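Local coordinates for protein triacylglycerol lipase (Clostridium botulinum, PDB 5AH1) that hydrolyses synthetic polyesters and probably triacylglycerols, as a zinc-binding lipase of the alpha/beta-hydrolase fold, at residues Leu58-Glu63 and Phe329-Gln334; Asn128-Cys133 and Glu148-Lys153; Glu134-Ile139 and Ile210-Glu215; Val402-Asn407 and Ile412-Ala417. All coordinates share one frame; numbering follows the deposited sequence.

Contact 1 of 4, residues Leu58-Glu63 and Phe329-Gln334; sequences LKFPVE and FSWTTQ
Two different first torsions bring F60 and W331 together: W331 sets CG opposite its carbonyl carbon (chi1 -62°), reaching out from its strand with the benzo end of the indole leading, while F60 sets CG opposite its own nitrogen (chi1 -171°) and swings its ring across that end. The contact belongs to the alpha/beta-hydrolase fold. W331 is on strand 327-331 of the central parallel sheet, and F60 is in the irregular chain that runs from helix 49-54 to strand 80-83, so a loop from the N-terminal part of the protein is laid against a strand far along the sequence.

The side chains cross at about a right angle. F60 CE1 comes 3.6 Å from W331 CH2 and equally close to CZ2, with CZ following slightly farther off. Ring centroids, taken on the six-membered ring of the indole, are 5.5 Å apart and the planes make 53°, an oblique pairing that is neither a stack nor a T. The P61 and W331 side chains point at each other from opposite directions, with P61 CG at the edge of the indole, near its plane. P61 also packs its CD on one face of the F60 ring, 3.6 Å above the plane and toward the rim. No hydrogen bond spans the two segments; W331 NE1 is satisfied by Y443 OH. Helix 437-448 completes the aromatic cluster: W439 and Y443 meet W331 edge-to-face, and both also touch F60. At the rim of the indole, P61 CG sits 3.9 Å from W331 CZ3.

Contact 2 of 4, residues Asn128-Cys133 and Glu148-Lys153; sequences NWDRAC and EAHAKK. With ZN (zinc ion), chain B.
The zinc site joins D130, on helix 128-140, to H150, on helix 148-154, and W129 lies against the same imidazole. D130 OD1 binds the zinc ion at 1.9 Å and H150 NE2 binds it at 2.1 Å. D130 OD2 lies at a much longer 2.7 Å from the metal, making the carboxylate strongly lopsided, and accepts a hydrogen bond from Q273 NE2 that helps fix its rotation. OD1 of D130 and NE2 of H150 are 3.0 Å apart because they share the metal, not because they are hydrogen-bonded; the carboxylate and imidazole planes stand 73° apart. H156 and D302 complete the set of two histidines and two aspartates, a zinc site that, in this alpha/beta-hydrolase, ties helix 128-140 to helix 148-154.

W129 and H150 form an offset stack. Both turn CG away from their own backbone nitrogen (chi1 175° in W129), and the two side chains slide past each other from opposing helices until the five-membered ring of the indole overlaps the imidazole, centroids 3.6 Å apart and planes only 5° from parallel. W129 CD1 sits over the centre of the imidazole, 3.2 Å from H150 CE1. The indole thus blocks one face of a metal ligand and limits how far the ring can tilt. W129 NE1 and H150 ND1 are close, at 3.3 Å, but both are donors; the indole N-H goes instead to Y146 O. Zinc on NE2 would probably polarise the imidazole and its ND1 proton.

Contact 3 of 4, residues Glu134-Ile139 and Ile210-Glu215; sequences ELYAYI and ISPLFE
The flat phenol ring of Y136 carries L213 on one face: L213 CB stands 4.0 Å from the ring centroid and only 8° off the ring normal, a CH-pi contact directly over the centre. The branches of L213 extend this cover back toward the helix, CD1 lying near CD1 of Y136 and CD2 reaching 3.9 Å from Y136 CB. S211 and P212 approach the ring obliquely, S211 OG beside CE2 and P212 CB 3.4 Å from Y136 OH. A first torsion of 173° carries the tyrosine ring straight off the helix, past the leucine running the other way, and sets its hydroxyl against the pyrrolidine carbons. No hydrogen bond links the segments. S211 OG instead accepts from L213 N at 3.2 Å, an ST turn that probably helps position L213 CB against the ring face. Helix 128-140 is thereby packed onto the loop between helix 200-204 and strand 221-227. L191 of helix 183-197 and W220 also touch Y136, while L194 and L195 touch L213, so helix 183-197 borders both partners of the ring contact.

Contact 4 of 4, residues Val402-Asn407 and Ile412-Ala417; sequences VIEQYN and IGQWNA
The tightly knit part of this contact is the backbone ladder between strands 403-405 and 415-417, which run parallel with 30° between their short axes. W415 N donates to V402 O at 2.9 Å, and the ladder continues with E404 N to W415 O, A417 N to E404 O and Y406 N to A417 O. E404 thus bonds through both N and O, the mark of parallel pairing, between W415 and A417. I403, W415 and A417 pack together on one sheet face: I403 CG1 lies 3.9 Å from W415 CB, and I403 CG2 meets A417 CB. V402 O lies at the edge of the W415 indole, in its plane, while W415 NE1 is hydrogen-bonded to D401 OD2. Buried N416 hydrogen-bonds through ND2 to Y328 O and K411 O.

The looser margin holds exposed V402 and Q405 and partly exposed E404 and Q414. Q405, bent at chi2, folds its amide back so that NE2 comes 3.4 Å from A417 CB. Q414 CG is squeezed between the backbone N and the carbonyl carbon (chi1 62°), sending its extended chain past V402 CG1 to E404, where NE2 donates to OE2 at 3.1 Å. That oxygen is met from above the carboxylate plane, 82° out of it, although it lies near the plane of the amide. A water accepts from V402 N and donates to G413 O, bridging the two segments. Strand 403-405 is the outermost on this side of the parallel sheet, so the ladder finishes the sheet edge of the alpha/beta-hydrolase fold.

The centres of contacts 1 and 4 are about 14 Å apart, and both reach the same sheet: 415-417 carries 403-405 on one side and 327-331 on the other, where S330 N comes 3.1 Å from N416 O, a probable hydrogen bond. Contacts 2 and 3 share helix 128-140, and W129 and C133 pack on F214. Contacts 1 and 2 are about 33 Å apart, centre to centre, on opposite sides of the chain's centre. Contact 2 is buried, the others partly so. Their chemistry differs with the elements joined: metal coordination and ring stacking between helices in contact 2, apolar and aromatic packing of a loop on a strand in contact 1 and on a helix in contact 3, and a backbone ladder with a polar rim in contact 4.

Contact 1 of 4, residues Leu58-Glu63 and Phe329-Gln334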
# COMPACT_ATOMS: atom_id res chain seq x y z
N LEU A 58 -18.02 0.58 -9.67
CA LEU A 58 -17.44 -0.73 -9.44
C LEU A 58 -18.39 -1.51 -8.55
O LEU A 58 -18.89 -0.97 -7.57
CB LEU A 58 -16.07 -0.60 -8.77
CG LEU A 58 -15.18 -1.84 -8.82
CD1 LEU A 58 -14.74 -2.12 -10.26
CD2 LEU A 58 -13.96 -1.67 -7.92
N LYS A 59 -18.63 -2.77 -8.88
CA LYS A 59 -19.56 -3.61 -8.14
C LYS A 59 -18.86 -4.57 -7.20
O LYS A 59 -18.00 -5.37 -7.61
CB LYS A 59 -20.45 -4.38 -9.10
CG LYS A 59 -21.29 -3.48 -9.99
CD LYS A 59 -22.15 -4.29 -10.94
CE LYS A 59 -23.06 -3.40 -11.77
NZ LYS A 59 -24.20 -4.19 -12.35
N PHE A 60 -19.23 -4.50 -5.92
CA PHE A 60 -18.65 -5.42 -4.95
C PHE A 60 -19.20 -6.81 -5.30
O PHE A 60 -20.39 -6.96 -5.55
CB PHE A 60 -18.99 -4.98 -3.53
CG PHE A 60 -18.25 -5.75 -2.50
CD1 PHE A 60 -16.94 -5.40 -2.19
CD2 PHE A 60 -18.82 -6.85 -1.87
CE1 PHE A 60 -16.21 -6.13 -1.27
CE2 PHE A 60 -18.09 -7.58 -0.94
CZ PHE A 60 -16.79 -7.21 -0.64
N PRO A 61 -18.34 -7.83 -5.35
CA PRO A 61 -18.74 -9.06 -6.05
C PRO A 61 -19.52 -10.10 -5.25
O PRO A 61 -20.11 -10.97 -5.88
CB PRO A 61 -17.40 -9.66 -6.47
CG PRO A 61 -16.48 -9.22 -5.38
CD PRO A 61 -16.89 -7.82 -5.06
N VAL A 62 -19.53 -10.03 -3.93
CA VAL A 62 -20.13 -11.09 -3.14
C VAL A 62 -20.91 -10.53 -1.96
O VAL A 62 -20.69 -9.40 -1.52
CB VAL A 62 -19.06 -12.09 -2.61
CG1 VAL A 62 -18.31 -12.74 -3.76
CG2 VAL A 62 -18.08 -11.39 -1.68
N GLU A 63 -21.85 -11.33 -1.49
CA GLU A 63 -22.50 -11.09 -0.22
C GLU A 63 -21.71 -11.81 0.87
O GLU A 63 -21.01 -12.80 0.60
CB GLU A 63 -23.95 -11.58 -0.23
CG GLU A 63 -24.90 -10.72 -1.07
CD GLU A 63 -25.21 -9.35 -0.44
OE1 GLU A 63 -25.54 -9.29 0.77
OE2 GLU A 63 -25.12 -8.33 -1.17
N PHE A 329 -7.70 -10.71 3.85
CA PHE A 329 -8.34 -10.63 2.54
C PHE A 329 -7.38 -10.01 1.58
O PHE A 329 -6.74 -9.03 1.90
CB PHE A 329 -9.61 -9.77 2.62
CG PHE A 329 -10.63 -10.32 3.56
CD1 PHE A 329 -11.53 -11.30 3.13
CD2 PHE A 329 -10.67 -9.91 4.88
CE1 PHE A 329 -12.46 -11.84 4.00
CE2 PHE A 329 -11.58 -10.45 5.74
CZ PHE A 329 -12.47 -11.42 5.31
N SER A 330 -7.35 -10.54 0.37
CA SER A 330 -6.54 -9.94 -0.70
C SER A 330 -7.38 -9.70 -1.94
O SER A 330 -8.18 -10.55 -2.35
CB SER A 330 -5.36 -10.83 -1.05
OG SER A 330 -5.84 -12.11 -1.41
N TRP A 331 -7.16 -8.52 -2.53
CA TRP A 331 -7.79 -8.09 -3.76
C TRP A 331 -6.71 -7.81 -4.80
O TRP A 331 -5.72 -7.12 -4.52
CB TRP A 331 -8.60 -6.83 -3.50
CG TRP A 331 -9.72 -7.05 -2.54
CD1 TRP A 331 -9.67 -6.93 -1.18
CD2 TRP A 331 -11.05 -7.48 -2.86
NE1 TRP A 331 -10.90 -7.25 -0.64
CE2 TRP A 331 -11.76 -7.58 -1.65
CE3 TRP A 331 -11.70 -7.79 -4.06
CZ2 TRP A 331 -13.11 -7.96 -1.60
CZ3 TRP A 331 -13.02 -8.17 -4.01
CH2 TRP A 331 -13.72 -8.25 -2.79
N THR A 332 -6.92 -8.38 -5.99
CA THR A 332 -6.00 -8.31 -7.12
C THR A 332 -6.63 -7.46 -8.22
O THR A 332 -7.78 -7.71 -8.61
CB THR A 332 -5.72 -9.72 -7.68
OG1 THR A 332 -5.08 -10.52 -6.66
CG2 THR A 332 -4.83 -9.66 -8.92
N THR A 333 -5.89 -6.45 -8.68
CA THR A 333 -6.28 -5.66 -9.84
C THR A 333 -5.48 -6.11 -11.06
O THR A 333 -4.31 -6.49 -10.94
CB THR A 333 -6.05 -4.15 -9.58
OG1 THR A 333 -4.88 -3.96 -8.77
CG2 THR A 333 -7.24 -3.55 -8.84
N GLN A 334 -6.11 -6.05 -12.23
CA GLN A 334 -5.47 -6.39 -13.50
C GLN A 334 -5.95 -5.44 -14.58
O GLN A 334 -7.14 -5.15 -14.64
CB GLN A 334 -5.80 -7.83 -13.90
CG GLN A 334 -5.24 -8.18 -15.28
CD GLN A 334 -5.45 -9.62 -15.66
OE1 GLN A 334 -5.92 -10.44 -14.86
NE2 GLN A 334 -5.10 -9.94 -16.89

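Contact 2 of 4, residues Asn128-Cys133 and Glu148-Lys153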
# COMPACT_ATOMS: atom_id res chain seq x y z
N ASN A 128 8.91 -0.72 4.93
CA ASN A 128 7.72 -1.22 5.62
C ASN A 128 7.89 -1.22 7.14
O ASN A 128 6.94 -0.94 7.86
CB ASN A 128 7.36 -2.61 5.09
CG ASN A 128 6.59 -2.54 3.79
OD1 ASN A 128 5.54 -1.89 3.74
ND2 ASN A 128 7.07 -3.21 2.76
N TRP A 129 9.08 -1.54 7.63
CA TRP A 129 9.33 -1.43 9.06
C TRP A 129 9.08 0.01 9.53
O TRP A 129 8.34 0.26 10.50
CB TRP A 129 10.76 -1.83 9.38
CG TRP A 129 11.14 -1.64 10.83
CD1 TRP A 129 11.50 -0.46 11.45
CD2 TRP A 129 11.22 -2.66 11.85
NE1 TRP A 129 11.79 -0.69 12.77
CE2 TRP A 129 11.64 -2.03 13.04
CE3 TRP A 129 10.97 -4.05 11.87
CZ2 TRP A 129 11.86 -2.74 14.22
CZ3 TRP A 129 11.18 -4.73 13.04
CH2 TRP A 129 11.60 -4.08 14.20
N ASP A 130 9.70 0.97 8.84
CA ASP A 130 9.58 2.36 9.27
C ASP A 130 8.11 2.79 9.20
O ASP A 130 7.60 3.45 10.10
CB ASP A 130 10.45 3.29 8.42
CG ASP A 130 11.97 3.11 8.65
OD1 ASP A 130 12.41 2.20 9.39
OD2 ASP A 130 12.73 3.93 8.06
N ARG A 131 7.45 2.44 8.10
CA ARG A 131 6.04 2.76 7.93
C ARG A 131 5.14 2.13 8.99
O ARG A 131 4.18 2.74 9.41
CB ARG A 131 5.61 2.39 6.52
CG ARG A 131 6.22 3.34 5.45
CD ARG A 131 6.09 2.77 4.05
NE ARG A 131 4.76 2.24 3.74
CZ ARG A 131 3.90 2.77 2.88
NH1 ARG A 131 4.08 3.97 2.32
NH2 ARG A 131 2.78 2.10 2.62
N ALA A 132 5.45 0.91 9.40
CA ALA A 132 4.69 0.26 10.46
C ALA A 132 4.85 0.99 11.80
O ALA A 132 3.87 1.15 12.54
CB ALA A 132 5.06 -1.20 10.58
N CYS A 133 6.07 1.41 12.12
CA CYS A 133 6.31 2.18 13.33
C CYS A 133 5.57 3.50 13.28
O CYS A 133 5.02 3.96 14.27
CB CYS A 133 7.80 2.43 13.53
SG CYS A 133 8.80 0.92 13.80
N GLU A 148 15.65 1.08 18.96
CA GLU A 148 17.09 1.32 19.06
C GLU A 148 17.90 0.40 18.15
O GLU A 148 18.81 0.84 17.45
CB GLU A 148 17.57 1.15 20.50
CG GLU A 148 19.06 1.42 20.69
CD GLU A 148 19.46 1.34 22.14
OE1 GLU A 148 19.27 2.33 22.87
OE2 GLU A 148 19.96 0.27 22.55
N ALA A 149 17.58 -0.89 18.18
CA ALA A 149 18.39 -1.86 17.46
C ALA A 149 18.31 -1.60 15.97
O ALA A 149 19.32 -1.56 15.28
CB ALA A 149 17.96 -3.27 17.81
N HIS A 150 17.10 -1.43 15.47
CA HIS A 150 16.89 -1.14 14.06
C HIS A 150 17.58 0.14 13.65
O HIS A 150 18.29 0.18 12.63
CB HIS A 150 15.39 -1.02 13.80
CG HIS A 150 15.06 -0.58 12.42
ND1 HIS A 150 14.72 -1.46 11.41
CD2 HIS A 150 15.00 0.65 11.87
CE1 HIS A 150 14.47 -0.78 10.30
NE2 HIS A 150 14.65 0.51 10.55
N ALA A 151 17.41 1.19 14.44
CA ALA A 151 17.98 2.48 14.07
C ALA A 151 19.51 2.41 14.05
O ALA A 151 20.17 3.02 13.21
CB ALA A 151 17.49 3.56 15.02
N LYS A 152 20.08 1.64 14.97
CA LYS A 152 21.52 1.47 15.00
C LYS A 152 21.99 0.68 13.78
O LYS A 152 22.98 1.04 13.14
CB LYS A 152 21.98 0.78 16.28
CG LYS A 152 23.49 0.62 16.35
CD LYS A 152 23.92 0.03 17.68
CE LYS A 152 25.43 -0.17 17.75
NZ LYS A 152 25.85 -0.70 19.09
N LYS A 153 21.30 -0.41 13.47
CA LYS A 153 21.67 -1.25 12.34
C LYS A 153 21.65 -0.49 11.02
O LYS A 153 22.56 -0.63 10.20
CB LYS A 153 20.73 -2.45 12.28
CG LYS A 153 20.99 -3.38 11.11
CD LYS A 153 20.05 -4.58 11.14
CE LYS A 153 20.29 -5.51 9.98
NZ LYS A 153 21.61 -6.19 10.14
ZN ZN B . 14.35 2.15 9.31

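Contact 3 of 4, residues Glu134-Ile139 and Ile210-Glu215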
# COMPACT_ATOMS: atom_id res chain seq x y z
N GLU A 134 5.57 4.13 12.10
CA GLU A 134 4.84 5.37 11.91
C GLU A 134 3.33 5.14 12.04
O GLU A 134 2.64 5.95 12.64
CB GLU A 134 5.20 5.97 10.56
CG GLU A 134 6.67 6.41 10.52
CD GLU A 134 7.23 6.52 9.12
OE1 GLU A 134 6.49 6.38 8.13
OE2 GLU A 134 8.46 6.78 9.01
N LEU A 135 2.84 4.04 11.48
CA LEU A 135 1.42 3.71 11.56
C LEU A 135 0.96 3.50 13.01
O LEU A 135 -0.10 3.99 13.42
CB LEU A 135 1.14 2.47 10.72
CG LEU A 135 -0.30 1.97 10.68
CD1 LEU A 135 -1.24 3.07 10.23
CD2 LEU A 135 -0.38 0.76 9.76
N TYR A 136 1.77 2.79 13.79
CA TYR A 136 1.52 2.63 15.22
C TYR A 136 1.33 3.98 15.91
O TYR A 136 0.31 4.21 16.57
CB TYR A 136 2.66 1.81 15.85
CG TYR A 136 2.57 1.73 17.35
CD1 TYR A 136 1.76 0.80 17.98
CD2 TYR A 136 3.29 2.60 18.14
CE1 TYR A 136 1.67 0.75 19.36
CE2 TYR A 136 3.21 2.56 19.52
CZ TYR A 136 2.39 1.64 20.12
OH TYR A 136 2.31 1.59 21.50
N ALA A 137 2.27 4.89 15.71
CA ALA A 137 2.18 6.20 16.35
C ALA A 137 1.02 7.02 15.81
O ALA A 137 0.40 7.78 16.55
CB ALA A 137 3.48 6.95 16.18
N TYR A 138 0.74 6.88 14.52
CA TYR A 138 -0.34 7.64 13.90
C TYR A 138 -1.68 7.27 14.53
O TYR A 138 -2.57 8.11 14.67
CB TYR A 138 -0.39 7.42 12.38
CG TYR A 138 -1.09 8.54 11.67
CD1 TYR A 138 -2.47 8.55 11.55
CD2 TYR A 138 -0.39 9.64 11.21
CE1 TYR A 138 -3.12 9.60 10.95
CE2 TYR A 138 -1.04 10.70 10.61
CZ TYR A 138 -2.41 10.67 10.48
OH TYR A 138 -3.07 11.74 9.91
N ILE A 139 -1.82 5.99 14.88
CA ILE A 139 -3.05 5.50 15.49
C ILE A 139 -3.14 5.82 16.99
O ILE A 139 -4.14 6.40 17.44
CB ILE A 139 -3.20 3.96 15.26
CG1 ILE A 139 -3.37 3.66 13.77
CG2 ILE A 139 -4.38 3.40 16.04
CD1 ILE A 139 -3.24 2.18 13.41
N ILE A 210 11.64 0.88 25.60
CA ILE A 210 11.27 0.23 24.35
C ILE A 210 9.84 0.62 23.96
O ILE A 210 8.94 0.76 24.80
CB ILE A 210 11.41 -1.31 24.47
CG1 ILE A 210 11.26 -2.00 23.11
CG2 ILE A 210 10.43 -1.88 25.51
CD1 ILE A 210 11.56 -3.48 23.15
N SER A 211 9.61 0.82 22.68
CA SER A 211 8.24 1.04 22.22
C SER A 211 7.38 -0.17 22.55
O SER A 211 7.79 -1.30 22.29
CB SER A 211 8.20 1.25 20.71
OG SER A 211 6.84 1.39 20.29
N PRO A 212 6.15 0.05 23.06
CA PRO A 212 5.26 -1.09 23.29
C PRO A 212 5.05 -1.93 22.03
O PRO A 212 4.79 -3.13 22.13
CB PRO A 212 3.95 -0.43 23.72
CG PRO A 212 4.41 0.85 24.42
CD PRO A 212 5.60 1.31 23.60
N LEU A 213 5.15 -1.30 20.85
CA LEU A 213 4.99 -2.02 19.59
C LEU A 213 5.85 -3.28 19.55
O LEU A 213 5.45 -4.31 19.01
CB LEU A 213 5.30 -1.11 18.40
CG LEU A 213 5.23 -1.78 17.02
CD1 LEU A 213 3.84 -2.38 16.77
CD2 LEU A 213 5.60 -0.80 15.92
N PHE A 214 7.06 -3.19 20.07
CA PHE A 214 8.02 -4.27 19.89
C PHE A 214 7.91 -5.37 20.95
O PHE A 214 8.65 -6.36 20.87
CB PHE A 214 9.45 -3.71 19.86
CG PHE A 214 9.65 -2.65 18.81
CD1 PHE A 214 9.30 -2.88 17.49
CD2 PHE A 214 10.18 -1.41 19.14
CE1 PHE A 214 9.45 -1.91 16.53
CE2 PHE A 214 10.34 -0.43 18.18
CZ PHE A 214 9.97 -0.68 16.88
N GLU A 215 7.02 -5.23 21.93
CA GLU A 215 6.96 -6.20 23.02
C GLU A 215 6.08 -7.41 22.73
O GLU A 215 6.26 -8.45 23.34
CB GLU A 215 6.59 -5.50 24.33
CG GLU A 215 7.67 -4.50 24.79
CD GLU A 215 7.42 -3.88 26.17
OE1 GLU A 215 6.37 -3.23 26.36
OE2 GLU A 215 8.29 -4.02 27.06

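Contact 4 of 4, residues Val402-Asn407 and Ile412-Ala417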
# COMPACT_ATOMS: atom_id res chain seq x y z
N VAL A 402 -1.17 -19.60 4.40
CA VAL A 402 -2.11 -20.32 3.55
C VAL A 402 -2.90 -19.29 2.76
O VAL A 402 -3.37 -18.29 3.32
CB VAL A 402 -3.03 -21.21 4.40
CG1 VAL A 402 -4.16 -21.81 3.56
CG2 VAL A 402 -2.21 -22.31 5.05
N ILE A 403 -3.06 -19.57 1.47
CA ILE A 403 -3.90 -18.78 0.57
C ILE A 403 -4.90 -19.70 -0.11
O ILE A 403 -4.51 -20.71 -0.70
CB ILE A 403 -3.04 -18.08 -0.53
CG1 ILE A 403 -1.93 -17.24 0.10
CG2 ILE A 403 -3.92 -17.24 -1.46
CD1 ILE A 403 -0.92 -16.72 -0.91
N GLU A 404 -6.17 -19.35 -0.03
CA GLU A 404 -7.20 -20.06 -0.78
C GLU A 404 -8.09 -19.05 -1.46
O GLU A 404 -8.37 -17.99 -0.91
CB GLU A 404 -8.08 -20.90 0.14
CG GLU A 404 -7.39 -21.97 0.94
CD GLU A 404 -8.38 -22.72 1.84
OE1 GLU A 404 -9.61 -22.61 1.61
OE2 GLU A 404 -7.94 -23.41 2.79
N GLN A 405 -8.55 -19.38 -2.66
CA GLN A 405 -9.52 -18.53 -3.33
C GLN A 405 -10.83 -18.56 -2.55
O GLN A 405 -11.26 -19.61 -2.06
CB GLN A 405 -9.71 -18.95 -4.79
CG GLN A 405 -8.43 -18.91 -5.64
CD GLN A 405 -7.75 -17.54 -5.68
OE1 GLN A 405 -8.34 -16.53 -6.09
NE2 GLN A 405 -6.47 -17.50 -5.29
N TYR A 406 -11.44 -17.40 -2.41
CA TYR A 406 -12.69 -17.27 -1.68
C TYR A 406 -13.72 -18.22 -2.25
O TYR A 406 -13.89 -18.31 -3.47
CB TYR A 406 -13.17 -15.83 -1.77
CG TYR A 406 -14.45 -15.57 -1.03
CD1 TYR A 406 -14.47 -15.48 0.35
CD2 TYR A 406 -15.64 -15.41 -1.72
CE1 TYR A 406 -15.65 -15.25 1.03
CE2 TYR A 406 -16.82 -15.18 -1.05
CZ TYR A 406 -16.81 -15.09 0.33
OH TYR A 406 -17.99 -14.86 1.00
N ASN A 407 -14.40 -18.93 -1.36
CA ASN A 407 -15.30 -20.02 -1.75
C ASN A 407 -16.65 -19.91 -1.09
O ASN A 407 -17.33 -20.91 -0.91
CB ASN A 407 -14.67 -21.36 -1.37
CG ASN A 407 -14.60 -21.58 0.14
OD1 ASN A 407 -14.74 -20.64 0.94
ND2 ASN A 407 -14.37 -22.82 0.55
N ILE A 412 -10.50 -17.59 9.07
CA ILE A 412 -9.59 -16.80 9.89
C ILE A 412 -8.16 -17.36 9.78
O ILE A 412 -7.97 -18.56 9.52
CB ILE A 412 -10.07 -16.79 11.37
CG1 ILE A 412 -9.52 -15.56 12.11
CG2 ILE A 412 -9.73 -18.10 12.06
CD1 ILE A 412 -10.16 -15.34 13.49
N GLY A 413 -7.17 -16.50 9.98
CA GLY A 413 -5.79 -16.96 10.06
C GLY A 413 -5.12 -17.32 8.75
O GLY A 413 -4.03 -17.88 8.75
N GLN A 414 -5.76 -16.98 7.64
CA GLN A 414 -5.22 -17.28 6.32
C GLN A 414 -5.78 -16.27 5.32
O GLN A 414 -6.67 -15.49 5.65
CB GLN A 414 -5.56 -18.72 5.93
CG GLN A 414 -7.03 -19.03 5.82
CD GLN A 414 -7.22 -20.49 5.52
OE1 GLN A 414 -6.82 -21.35 6.30
NE2 GLN A 414 -7.76 -20.79 4.36
N TRP A 415 -5.25 -16.29 4.11
CA TRP A 415 -5.67 -15.36 3.06
C TRP A 415 -6.90 -15.86 2.31
O TRP A 415 -6.89 -16.94 1.74
CB TRP A 415 -4.52 -15.14 2.07
CG TRP A 415 -3.39 -14.44 2.73
CD1 TRP A 415 -2.36 -15.00 3.42
CD2 TRP A 415 -3.24 -13.03 2.85
NE1 TRP A 415 -1.56 -14.02 3.95
CE2 TRP A 415 -2.06 -12.80 3.59
CE3 TRP A 415 -3.94 -11.93 2.35
CZ2 TRP A 415 -1.62 -11.51 3.89
CZ3 TRP A 415 -3.52 -10.66 2.64
CH2 TRP A 415 -2.35 -10.46 3.40
N ASN A 416 -7.92 -15.01 2.31
CA ASN A 416 -9.15 -15.21 1.55
C ASN A 416 -8.92 -14.36 0.30
O ASN A 416 -9.05 -13.14 0.32
CB ASN A 416 -10.37 -14.73 2.33
CG ASN A 416 -10.60 -15.51 3.60
OD1 ASN A 416 -11.46 -16.39 3.65
ND2 ASN A 416 -9.89 -15.17 4.66
N ALA A 417 -8.51 -15.02 -0.79
CA ALA A 417 -8.18 -14.35 -2.04
C ALA A 417 -9.47 -14.09 -2.82
O ALA A 417 -10.12 -15.02 -3.29
CB ALA A 417 -7.17 -15.17 -2.85
O HOH W 1 -1.87 -18.83 7.20